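Putative amidohydrolase (Unidentified, PDB 3FEQ) probably acts as a zinc-dependent prolidase of the amidohydrolase superfamily, hydrolysing dipeptides that end in proline. Local coordinates at residues G11-L16 with G367-G372; H25-V28 with R33-E36; T56-F61 with E347-A352; A96-G101 with E399-R404; V378-N383 with I388-D393. One frame throughout, in Å; residues are numbered along the deposited sequence.

In the fold
From the N terminus, residues 11-16 open the longest loop, which contact 1 closes at 367-372. Inside it, contact 2 closes the short hairpin 25-28/33-36, and contact 3 is also nested, running from 56-61 to 347-352. Contact 4 opens at 96-101, inside the loops of contacts 1 and 3, but closes only at 399-404, so it crosses both. Contact 5, 378-383 with 388-393, is nested in contact 4. Every contact reaches the same mixed sheet: strand 56-66 has strand 11-15 and strand 377-380 as neighbours, and strand 377-380 also pairs with strand 398-403. Through contacts 3 and 4, helices 345-351 and 90-99 are packed onto that sheet.

Contact 1. Residues G11-L16 with G367-G372; sequences GNVLDL and GVIAVG
Val-13 and Ile-369 meet without any flat side-chain group between them: no ring, amide or guanidinium offers a face or an edge here, and branched aliphatic carbons do the touching. CG1 of Val-13 touches both branches of Ile-369, 3.9 Å from Ile-369 CD1 and 4.1 Å from Ile-369 CG2, with the two side chains crossing obliquely. The isoleucine chain is straight beyond CG1 (chi2 -178°), which carries CD1 as far as the strand backbone, where it lies 4.4 Å from Leu-14 O. Further along, CD1 of Leu-16 rests near the backbone of the other segment, 4.0 Å from Gly-367 O. No hydrogen bond joins the segments, and the residues that touch are all buried. Val-57 is packed against both Val-13 and Ile-369, as is Val-37, so the pair sits between strands 56-66 and 33-38. With strand 11-15 hydrogen-bonded to Val-57 on one side and to Leu-22 on the other, the loop before strand 377-380 is laid over an inner strand of the sheet. This is apolar loop-on-sheet packing in the beta-rich part that many amidohydrolases carry beside the TIM barrel.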
# COMPACT_ATOMS: atom_id res chain seq x y z
N GLY C 11 -14.65 24.48 60.07
CA GLY C 11 -14.26 25.23 58.89
C GLY C 11 -15.28 26.28 58.50
O GLY C 11 -16.43 26.22 58.94
N ASN C 12 -14.86 27.26 57.70
CA ASN C 12 -15.79 28.21 57.12
C ASN C 12 -16.13 27.79 55.69
O ASN C 12 -15.40 28.07 54.75
CB ASN C 12 -15.21 29.62 57.15
CG ASN C 12 -14.48 29.91 58.45
OD1 ASN C 12 -13.32 30.32 58.43
ND2 ASN C 12 -15.14 29.67 59.57
N VAL C 13 -17.24 27.08 55.55
CA VAL C 13 -17.58 26.41 54.31
C VAL C 13 -18.13 27.40 53.29
O VAL C 13 -19.14 28.06 53.52
CB VAL C 13 -18.58 25.27 54.55
CG1 VAL C 13 -19.19 24.79 53.25
CG2 VAL C 13 -17.91 24.13 55.28
N LEU C 14 -17.45 27.50 52.16
CA LEU C 14 -17.87 28.40 51.11
C LEU C 14 -19.06 27.81 50.40
O LEU C 14 -18.98 26.72 49.85
CB LEU C 14 -16.74 28.62 50.11
CG LEU C 14 -16.65 30.01 49.48
CD1 LEU C 14 -15.55 30.01 48.43
CD2 LEU C 14 -17.96 30.47 48.87
N ASP C 15 -20.17 28.53 50.45
CA ASP C 15 -21.30 28.20 49.62
C ASP C 15 -21.41 29.23 48.51
O ASP C 15 -21.42 30.43 48.76
CB ASP C 15 -22.58 28.18 50.43
CG ASP C 15 -23.73 27.54 49.69
OD1 ASP C 15 -24.34 28.23 48.84
OD2 ASP C 15 -24.01 26.35 49.94
N LEU C 16 -21.52 28.73 47.28
CA LEU C 16 -21.22 29.52 46.11
C LEU C 16 -22.45 30.13 45.44
O LEU C 16 -22.37 31.19 44.83
CB LEU C 16 -20.40 28.71 45.11
CG LEU C 16 -18.92 28.64 45.48
CD1 LEU C 16 -18.34 27.27 45.16
CD2 LEU C 16 -18.15 29.74 44.79
N GLY C 367 -17.52 20.60 42.33
CA GLY C 367 -17.70 22.05 42.36
C GLY C 367 -18.70 22.56 43.38
O GLY C 367 -19.07 23.73 43.38
N VAL C 368 -19.14 21.69 44.28
CA VAL C 368 -20.10 22.07 45.30
C VAL C 368 -19.89 21.25 46.58
O VAL C 368 -19.70 20.03 46.50
CB VAL C 368 -21.57 21.98 44.78
CG1 VAL C 368 -21.98 20.54 44.51
CG2 VAL C 368 -22.53 22.67 45.72
N ILE C 369 -19.84 21.92 47.73
CA ILE C 369 -19.86 21.22 49.01
C ILE C 369 -21.29 20.98 49.46
O ILE C 369 -21.93 21.84 50.06
CB ILE C 369 -19.08 21.96 50.12
CG1 ILE C 369 -17.67 22.29 49.66
CG2 ILE C 369 -19.01 21.11 51.38
CD1 ILE C 369 -16.84 22.96 50.72
N ALA C 370 -21.80 19.80 49.14
CA ALA C 370 -23.16 19.44 49.46
C ALA C 370 -23.20 17.96 49.74
O ALA C 370 -22.25 17.25 49.43
CB ALA C 370 -24.08 19.78 48.30
N VAL C 371 -24.30 17.51 50.32
CA VAL C 371 -24.42 16.10 50.68
C VAL C 371 -24.58 15.29 49.41
O VAL C 371 -25.38 15.63 48.55
CB VAL C 371 -25.59 15.87 51.66
CG1 VAL C 371 -25.80 14.39 51.91
CG2 VAL C 371 -25.34 16.59 52.98
N GLY C 372 -23.76 14.25 49.27
CA GLY C 372 -23.87 13.36 48.13
C GLY C 372 -22.81 13.64 47.09
O GLY C 372 -22.56 12.81 46.22

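Contact 2. Residues H25-V28 with R33-E36; sequences HHVV and RIVE
Val-28 and Glu-36 form an antiparallel hydrogen-bonded pair with their CA atoms 5.1 Å apart, on strand segments whose N-to-C directions differ by 131° rather than by nearly 180°. Two backbone bonds define the register. Val-28 N gives its hydrogen to Glu-36 O at 2.8 Å, with an N-H...O angle of 167°. Val-35 N in turn reaches Val-28 O, also at 2.8 Å and almost straight (172°). Thus Val-28 uses both its N-H and its carbonyl, but on two successive residues of the partner strand. The same Glu-36 O also lies 3.3 Å from Val-27 CA, a CA-H...O contact that supplements the stronger N-H bond.

Among the side chains, Val-28 and Glu-36 run side by side in the same direction; Val-28 CG2 and Glu-36 CB are 4.1 Å apart, so it is the aliphatic base of the glutamate that packs, while its carboxylate makes a weak, long ion pair with Arg-40. On the other face Val-27 and Ile-34 touch through their CG2 methyls at 4.2 Å. That face is continued by Leu-8 against Val-27 and Ile-369 against Ile-34. Val-35 stays at the margin, its CG2 3.7 Å from Val-28 O. Val-35 and Glu-36 thus stand opposite the single Val-28, and Val-35 has a near-helical backbone, as in a classic beta bulge, set here in the beta hairpin of strands 20-30 and 33-38.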
# COMPACT_ATOMS: atom_id res chain seq x y z
N HIS C 25 -18.78 25.47 60.36
CA HIS C 25 -19.44 24.27 59.88
C HIS C 25 -18.46 23.14 59.69
O HIS C 25 -17.37 23.33 59.15
CB HIS C 25 -20.18 24.53 58.57
CG HIS C 25 -21.50 25.20 58.75
ND1 HIS C 25 -21.64 26.45 59.32
CD2 HIS C 25 -22.75 24.80 58.40
CE1 HIS C 25 -22.91 26.79 59.32
NE2 HIS C 25 -23.61 25.81 58.77
N HIS C 26 -18.85 21.96 60.14
CA HIS C 26 -18.07 20.76 59.97
C HIS C 26 -18.50 20.09 58.66
O HIS C 26 -19.65 20.22 58.24
CB HIS C 26 -18.29 19.80 61.15
CG HIS C 26 -17.98 20.39 62.49
ND1 HIS C 26 -17.07 19.82 63.35
CD2 HIS C 26 -18.47 21.47 63.13
CE1 HIS C 26 -17.00 20.54 64.46
NE2 HIS C 26 -17.83 21.55 64.35
N VAL C 27 -17.57 19.40 58.01
CA VAL C 27 -17.92 18.62 56.83
C VAL C 27 -17.42 17.18 56.95
O VAL C 27 -16.23 16.93 57.16
CB VAL C 27 -17.43 19.28 55.53
CG1 VAL C 27 -16.19 20.07 55.77
CG2 VAL C 27 -17.20 18.25 54.44
N VAL C 28 -18.36 16.24 56.84
CA VAL C 28 -18.09 14.85 57.15
C VAL C 28 -18.01 13.99 55.90
O VAL C 28 -18.99 13.84 55.16
CB VAL C 28 -19.17 14.27 58.07
CG1 VAL C 28 -18.78 12.89 58.54
CG2 VAL C 28 -19.40 15.18 59.25
N ARG C 33 -17.32 10.33 49.39
CA ARG C 33 -18.44 11.27 49.31
C ARG C 33 -18.61 12.14 50.54
O ARG C 33 -18.15 11.80 51.63
CB ARG C 33 -19.73 10.52 49.01
CG ARG C 33 -19.62 9.61 47.81
CD ARG C 33 -20.87 9.68 46.97
NE ARG C 33 -20.60 9.46 45.55
CZ ARG C 33 -20.58 10.42 44.63
NH1 ARG C 33 -20.37 10.14 43.35
NH2 ARG C 33 -20.79 11.68 44.99
N ILE C 34 -19.27 13.28 50.35
CA ILE C 34 -19.65 14.15 51.46
C ILE C 34 -21.01 13.69 52.00
O ILE C 34 -21.95 13.51 51.23
CB ILE C 34 -19.71 15.63 51.00
CG1 ILE C 34 -18.34 16.09 50.52
CG2 ILE C 34 -20.21 16.52 52.13
CD1 ILE C 34 -18.28 17.54 50.08
N VAL C 35 -21.10 13.45 53.31
CA VAL C 35 -22.33 12.95 53.91
C VAL C 35 -23.06 13.98 54.76
O VAL C 35 -24.27 13.89 54.92
CB VAL C 35 -22.10 11.71 54.78
CG1 VAL C 35 -23.38 10.93 54.90
CG2 VAL C 35 -21.03 10.85 54.20
N GLU C 36 -22.32 14.93 55.32
CA GLU C 36 -22.93 15.97 56.13
C GLU C 36 -22.15 17.27 56.10
O GLU C 36 -20.94 17.28 56.28
CB GLU C 36 -23.08 15.51 57.58
CG GLU C 36 -24.52 15.47 58.08
CD GLU C 36 -24.61 15.11 59.56
OE1 GLU C 36 -25.33 14.15 59.89
OE2 GLU C 36 -23.95 15.78 60.37

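Contact 3. Residues T56-F61 with E347-A352; sequences TVMPGF and EALRSA
Met-58 and Leu-349 meet through their methyl ends, Met-58 CE lying 4.1 Å from Leu-349 CD2, with the side chains crossing at about a right angle. At the helix end, Phe-61 CB and Ala-352 CB come within 4.4 Å, and Ala-352 O stands 3.7 Å from Phe-61 CA. The methionine reaches across because its CG occupies the crowded position between backbone N and carbonyl carbon (chi1 59°), after which the chain runs straight and then bends at the sulfur (chi3 -60°). That sulfur lies in the plane of the Phe-61 ring, at its edge, which links the two touching points within residues 56-61.

In the next shell the Phe-61 ring makes edge-to-face stacks with Phe-336 and Phe-102. Phe-336 also packs on Leu-349 and Ala-352, while Leu-14 touches both Met-58 and Leu-349. Within 347-352, Ser-351 N bonds to Glu-347 O at 3.0 Å, and Leu-349 O is hydrogen-bonded to Thr-353 OG1. All the touching residues are buried, and no hydrogen bond or salt bridge crosses between the segments; the strand and the helix are therefore held together by apolar contact and shape, and the polar bonds lie within the helical segment or run to other parts of the chain.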
# COMPACT_ATOMS: atom_id res chain seq x y z
N THR C 56 -10.88 28.67 55.34
CA THR C 56 -11.94 28.48 54.37
C THR C 56 -11.83 27.13 53.69
O THR C 56 -10.81 26.81 53.10
CB THR C 56 -11.91 29.57 53.31
OG1 THR C 56 -12.13 30.84 53.95
CG2 THR C 56 -13.00 29.34 52.28
N VAL C 57 -12.88 26.33 53.79
CA VAL C 57 -12.94 25.07 53.07
C VAL C 57 -13.92 25.17 51.90
O VAL C 57 -15.10 25.48 52.09
CB VAL C 57 -13.24 23.86 54.00
CG1 VAL C 57 -14.15 24.27 55.13
CG2 VAL C 57 -13.83 22.69 53.23
N MET C 58 -13.40 25.00 50.69
CA MET C 58 -14.20 25.12 49.47
C MET C 58 -14.02 23.91 48.55
O MET C 58 -13.16 23.08 48.80
CB MET C 58 -13.90 26.43 48.74
CG MET C 58 -12.47 26.64 48.30
SD MET C 58 -12.30 28.23 47.46
CE MET C 58 -13.43 28.03 46.08
N PRO C 59 -14.86 23.78 47.51
CA PRO C 59 -14.62 22.67 46.59
C PRO C 59 -13.28 22.84 45.90
O PRO C 59 -12.80 23.96 45.73
CB PRO C 59 -15.76 22.80 45.56
CG PRO C 59 -16.76 23.70 46.18
CD PRO C 59 -16.02 24.60 47.11
N GLY C 60 -12.66 21.72 45.54
CA GLY C 60 -11.42 21.74 44.80
C GLY C 60 -11.64 22.33 43.43
O GLY C 60 -12.73 22.19 42.87
N PHE C 61 -10.62 22.99 42.89
CA PHE C 61 -10.78 23.74 41.66
C PHE C 61 -10.75 22.85 40.44
O PHE C 61 -10.06 21.83 40.41
CB PHE C 61 -9.69 24.79 41.53
CG PHE C 61 -9.47 25.61 42.76
CD1 PHE C 61 -10.54 26.10 43.50
CD2 PHE C 61 -8.18 25.97 43.12
CE1 PHE C 61 -10.31 26.88 44.62
CE2 PHE C 61 -7.96 26.75 44.23
CZ PHE C 61 -9.02 27.20 44.99
N GLU C 347 -17.63 35.68 41.17
CA GLU C 347 -17.65 35.16 39.82
C GLU C 347 -16.37 34.40 39.45
O GLU C 347 -16.43 33.31 38.87
CB GLU C 347 -17.95 36.29 38.82
CG GLU C 347 -18.16 35.83 37.38
CD GLU C 347 -19.14 34.68 37.24
OE1 GLU C 347 -20.20 34.71 37.91
OE2 GLU C 347 -18.85 33.75 36.44
N ALA C 348 -15.22 34.94 39.84
CA ALA C 348 -13.93 34.28 39.60
C ALA C 348 -13.89 32.88 40.23
O ALA C 348 -13.45 31.92 39.61
CB ALA C 348 -12.80 35.13 40.12
N LEU C 349 -14.42 32.78 41.45
CA LEU C 349 -14.47 31.50 42.11
C LEU C 349 -15.54 30.58 41.52
O LEU C 349 -15.40 29.35 41.57
CB LEU C 349 -14.69 31.68 43.61
CG LEU C 349 -13.59 32.39 44.41
CD1 LEU C 349 -14.06 32.58 45.83
CD2 LEU C 349 -12.28 31.64 44.39
N ARG C 350 -16.59 31.16 40.96
CA ARG C 350 -17.67 30.35 40.37
C ARG C 350 -17.20 29.66 39.10
O ARG C 350 -17.63 28.55 38.79
CB ARG C 350 -18.91 31.20 40.06
CG ARG C 350 -19.92 31.28 41.19
CD ARG C 350 -21.33 31.51 40.65
NE ARG C 350 -22.27 31.89 41.70
CZ ARG C 350 -22.55 33.15 42.05
NH1 ARG C 350 -21.98 34.17 41.42
NH2 ARG C 350 -23.42 33.39 43.03
N SER C 351 -16.30 30.33 38.39
CA SER C 351 -15.84 29.85 37.10
C SER C 351 -15.06 28.55 37.24
O SER C 351 -15.12 27.69 36.36
CB SER C 351 -14.97 30.90 36.41
OG SER C 351 -15.79 31.89 35.81
N ALA C 352 -14.36 28.41 38.36
CA ALA C 352 -13.52 27.26 38.63
C ALA C 352 -14.23 26.20 39.45
O ALA C 352 -13.63 25.20 39.84
CB ALA C 352 -12.23 27.69 39.33

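Contact 4. Residues A96-G101 with E399-R404; sequences AMLSRG and EYVLQR
Gly-101 and Val-401 have the nearest CA atoms, 6.3 Å apart, where the end of helix 90-99 comes over strand 398-403. Gly-101 leaves the helix with a positive phi of 104°, and its N bonds to Leu-98 O at 2.9 Å as part of a Schellman motif. One turn back, Ala-96 O accepts both Arg-100 N and Ser-99 OG from the same face of its plane, the hydroxyl at 2.9 Å and tilted 20° from that plane.

Val-401 puts its CG2 under this turn, 4.1 Å from Gly-101 CA and 3.9 Å from Leu-98 O. Its other methyl, CG1, lies 4.2 Å from Leu-98 CD1. Leu-98 directs CG away from its backbone N (chi1 -179°), which takes the methyls along the strand to Gln-403; there Leu-98 CD1 sits 3.8 Å from Gln-403 CD. Strand 102-107 completes the packing, since Thr-103 touches both Val-401 and Gln-403. Arg-100 forms a salt bridge with Glu-394 through NH1 and a hydrogen bond with Gln-332 through NE.

Across the interface itself no hydrogen bond forms. Gly-101 N and Ala-96 O are bonded within the turn, and Ser-99 O and the Gly-101 backbone find partners elsewhere in the chain. The turn rests on the Val-401 methyls and Leu-98 on Val-401 and Gln-403, so the helix is joined to the strand by dispersion and close fit.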
# COMPACT_ATOMS: atom_id res chain seq x y z
N ALA C 96 2.12 19.63 40.33
CA ALA C 96 2.05 21.04 40.67
C ALA C 96 0.63 21.60 40.57
O ALA C 96 0.21 22.37 41.44
CB ALA C 96 3.02 21.83 39.81
N MET C 97 -0.12 21.21 39.55
CA MET C 97 -1.51 21.66 39.41
C MET C 97 -2.32 21.25 40.65
O MET C 97 -3.18 22.01 41.13
CB MET C 97 -2.16 21.09 38.15
CG MET C 97 -1.72 21.72 36.85
SD MET C 97 -2.67 21.03 35.48
CE MET C 97 -1.92 21.84 34.11
N LEU C 98 -2.02 20.06 41.16
CA LEU C 98 -2.77 19.53 42.27
C LEU C 98 -2.46 20.33 43.52
O LEU C 98 -3.36 20.70 44.27
CB LEU C 98 -2.46 18.04 42.48
CG LEU C 98 -3.19 17.34 43.62
CD1 LEU C 98 -4.69 17.24 43.34
CD2 LEU C 98 -2.57 15.96 43.87
N SER C 99 -1.19 20.68 43.71
CA SER C 99 -0.78 21.44 44.88
C SER C 99 -1.36 22.85 44.90
O SER C 99 -1.62 23.40 45.96
CB SER C 99 0.75 21.47 45.03
OG SER C 99 1.33 22.38 44.13
N ARG C 100 -1.61 23.43 43.74
CA ARG C 100 -2.26 24.71 43.69
C ARG C 100 -3.76 24.63 43.99
O ARG C 100 -4.44 25.65 44.02
CB ARG C 100 -2.03 25.36 42.33
CG ARG C 100 -0.58 25.65 42.05
CD ARG C 100 -0.43 26.50 40.80
NE ARG C 100 -0.53 25.70 39.58
CZ ARG C 100 0.51 25.13 38.99
NH1 ARG C 100 1.71 25.27 39.52
NH2 ARG C 100 0.33 24.41 37.89
N GLY C 101 -4.29 23.43 44.19
CA GLY C 101 -5.71 23.28 44.53
C GLY C 101 -6.62 22.79 43.41
O GLY C 101 -7.83 22.67 43.58
N GLU C 399 -3.34 24.92 52.25
CA GLU C 399 -2.57 23.98 53.05
C GLU C 399 -3.13 22.57 53.09
O GLU C 399 -2.43 21.65 53.50
CB GLU C 399 -2.31 24.50 54.46
CG GLU C 399 -3.53 24.61 55.31
CD GLU C 399 -3.92 26.04 55.55
OE1 GLU C 399 -4.75 26.56 54.77
OE2 GLU C 399 -3.36 26.65 56.48
N TYR C 400 -4.37 22.39 52.67
CA TYR C 400 -4.92 21.04 52.53
C TYR C 400 -5.61 20.84 51.20
O TYR C 400 -6.42 21.66 50.78
CB TYR C 400 -5.87 20.71 53.67
CG TYR C 400 -5.22 20.59 55.02
CD1 TYR C 400 -4.34 19.55 55.30
CD2 TYR C 400 -5.49 21.50 56.03
CE1 TYR C 400 -3.75 19.43 56.55
CE2 TYR C 400 -4.90 21.39 57.28
CZ TYR C 400 -4.03 20.35 57.53
OH TYR C 400 -3.44 20.23 58.76
N VAL C 401 -5.29 19.74 50.53
CA VAL C 401 -6.08 19.32 49.38
C VAL C 401 -6.60 17.90 49.56
O VAL C 401 -5.83 16.97 49.82
CB VAL C 401 -5.31 19.45 48.06
CG1 VAL C 401 -6.13 18.94 46.91
CG2 VAL C 401 -4.90 20.88 47.81
N LEU C 402 -7.91 17.74 49.47
CA LEU C 402 -8.51 16.42 49.54
C LEU C 402 -9.03 16.02 48.18
O LEU C 402 -9.66 16.82 47.48
CB LEU C 402 -9.65 16.41 50.55
CG LEU C 402 -9.32 15.89 51.94
CD1 LEU C 402 -8.48 16.89 52.69
CD2 LEU C 402 -10.60 15.60 52.68
N GLN C 403 -8.81 14.77 47.82
CA GLN C 403 -9.27 14.26 46.54
C GLN C 403 -10.00 12.93 46.73
O GLN C 403 -9.47 12.03 47.37
CB GLN C 403 -8.07 14.12 45.61
CG GLN C 403 -8.39 14.20 44.13
CD GLN C 403 -7.15 14.39 43.28
OE1 GLN C 403 -7.20 15.03 42.23
NE2 GLN C 403 -6.02 13.85 43.73
N ARG C 404 -11.22 12.85 46.23
CA ARG C 404 -12.07 11.67 46.44
C ARG C 404 -11.92 11.05 47.84
O ARG C 404 -11.52 9.89 47.99
CB ARG C 404 -11.83 10.62 45.35
CG ARG C 404 -12.58 10.88 44.05
CD ARG C 404 -12.59 9.67 43.13
NE ARG C 404 -11.25 9.35 42.65
CZ ARG C 404 -10.66 8.16 42.79
NH1 ARG C 404 -11.29 7.18 43.41
NH2 ARG C 404 -9.44 7.96 42.31

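Contact 5. Residues V378-N383 with I388-D393; sequences VVLDGN and IGVVAD
Ile-388 O is gripped twice, by the N-H groups of Val-391 and Ala-392, each with its N at 3.1 Å, and this doubly bonded carbonyl fixes the short turn from which Val-390 and Val-391 approach Leu-380. Leu-380 touches both. Its CG lies 4.2 Å from Val-390 CG2, the two side chains set at a slant to each other, while CD2 is directed to the next residue and meets Val-391 CG2 at 3.9 Å, crossing it at about a right angle. The third approach is to the backbone, Leu-380 CD1 standing 4.1 Å from Val-390 O.

Val-390 has the largest share of the buried surface. Its CG2 stands between the backbone N and the carbonyl carbon, and from there also reaches the chain after the strand, 4.1 Å from Asn-383 C and 4.4 Å from Gly-382 C. Residues 380 to 383 thus bend round this one side chain. Gly-382 takes a phi of 128° with an extended psi, backbone angles that only a residue without CB adopts readily, and its bare CA lets the bend pass close to the valine.

Pro-384 lies against both Val-390 and Val-391, and Phe-61 and Phe-336 against Val-391. Gly-382 O is bonded by Thr-56 OG1, which ties the bend to strand 56-66. No hydrogen bond joins 378-383 to 388-393. The polar bonds described lie within 388-393 or run to strand 56-66; the strand end and the 3-10 turn meet through apolar side chains and the backbone carbons of Gly-382 and Asn-383.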
# COMPACT_ATOMS: atom_id res chain seq x y z
N VAL C 378 -10.58 21.84 49.01
CA VAL C 378 -9.39 22.63 49.25
C VAL C 378 -9.58 23.32 50.59
O VAL C 378 -10.68 23.78 50.90
CB VAL C 378 -9.19 23.67 48.15
CG1 VAL C 378 -8.18 24.70 48.56
CG2 VAL C 378 -8.75 23.00 46.89
N VAL C 379 -8.53 23.35 51.39
CA VAL C 379 -8.53 24.11 52.62
C VAL C 379 -7.60 25.32 52.54
O VAL C 379 -6.41 25.19 52.28
CB VAL C 379 -8.25 23.24 53.84
CG1 VAL C 379 -7.94 24.10 55.05
CG2 VAL C 379 -9.43 22.35 54.11
N LEU C 380 -8.17 26.48 52.80
CA LEU C 380 -7.61 27.75 52.41
C LEU C 380 -7.37 28.60 53.65
O LEU C 380 -8.26 28.74 54.48
CB LEU C 380 -8.61 28.44 51.50
CG LEU C 380 -8.19 28.88 50.10
CD1 LEU C 380 -7.16 27.92 49.55
CD2 LEU C 380 -9.41 28.93 49.21
N ASP C 381 -6.18 29.16 53.76
CA ASP C 381 -5.82 30.05 54.87
C ASP C 381 -6.19 31.50 54.55
O ASP C 381 -5.37 32.27 54.05
CB ASP C 381 -4.31 29.93 55.14
CG ASP C 381 -3.86 30.73 56.36
OD1 ASP C 381 -4.46 30.58 57.44
OD2 ASP C 381 -2.86 31.48 56.24
N GLY C 382 -7.42 31.88 54.86
CA GLY C 382 -7.89 33.21 54.53
C GLY C 382 -9.19 33.12 53.78
O GLY C 382 -9.69 32.03 53.53
N ASN C 383 -9.74 34.27 53.41
CA ASN C 383 -11.05 34.30 52.79
C ASN C 383 -10.99 34.87 51.38
O ASN C 383 -10.75 36.07 51.20
CB ASN C 383 -12.01 35.10 53.66
CG ASN C 383 -13.32 35.36 52.98
OD1 ASN C 383 -13.96 34.43 52.48
ND2 ASN C 383 -13.71 36.63 52.90
N ILE C 388 -8.82 37.88 46.80
CA ILE C 388 -8.69 36.90 45.75
C ILE C 388 -7.28 36.32 45.72
O ILE C 388 -7.06 35.22 45.21
CB ILE C 388 -9.05 37.48 44.37
CG1 ILE C 388 -9.19 36.37 43.33
CG2 ILE C 388 -8.01 38.51 43.93
CD1 ILE C 388 -10.20 35.31 43.70
N GLY C 389 -6.33 37.05 46.31
CA GLY C 389 -4.95 36.61 46.36
C GLY C 389 -4.69 35.34 47.15
O GLY C 389 -3.62 34.75 47.01
N VAL C 390 -5.64 34.91 47.98
CA VAL C 390 -5.45 33.70 48.79
C VAL C 390 -5.54 32.45 47.92
O VAL C 390 -5.17 31.35 48.33
CB VAL C 390 -6.42 33.59 50.03
CG1 VAL C 390 -6.58 34.93 50.72
CG2 VAL C 390 -7.77 33.02 49.65
N VAL C 391 -6.01 32.65 46.69
CA VAL C 391 -6.13 31.59 45.72
C VAL C 391 -5.20 31.84 44.56
O VAL C 391 -4.69 30.91 43.96
CB VAL C 391 -7.56 31.51 45.19
CG1 VAL C 391 -7.71 30.30 44.35
CG2 VAL C 391 -8.55 31.42 46.32
N ALA C 392 -4.96 33.11 44.25
CA ALA C 392 -4.26 33.48 43.02
C ALA C 392 -2.79 33.78 43.22
O ALA C 392 -2.23 34.61 42.52
CB ALA C 392 -4.96 34.66 42.36
N ASP C 393 -2.15 33.08 44.15
CA ASP C 393 -0.76 33.37 44.50
C ASP C 393 0.21 32.18 44.40
O ASP C 393 1.17 32.09 45.17
CB ASP C 393 -0.69 33.98 45.89
CG ASP C 393 0.55 34.81 46.09
OD1 ASP C 393 1.40 34.40 46.91
OD2 ASP C 393 0.67 35.84 45.40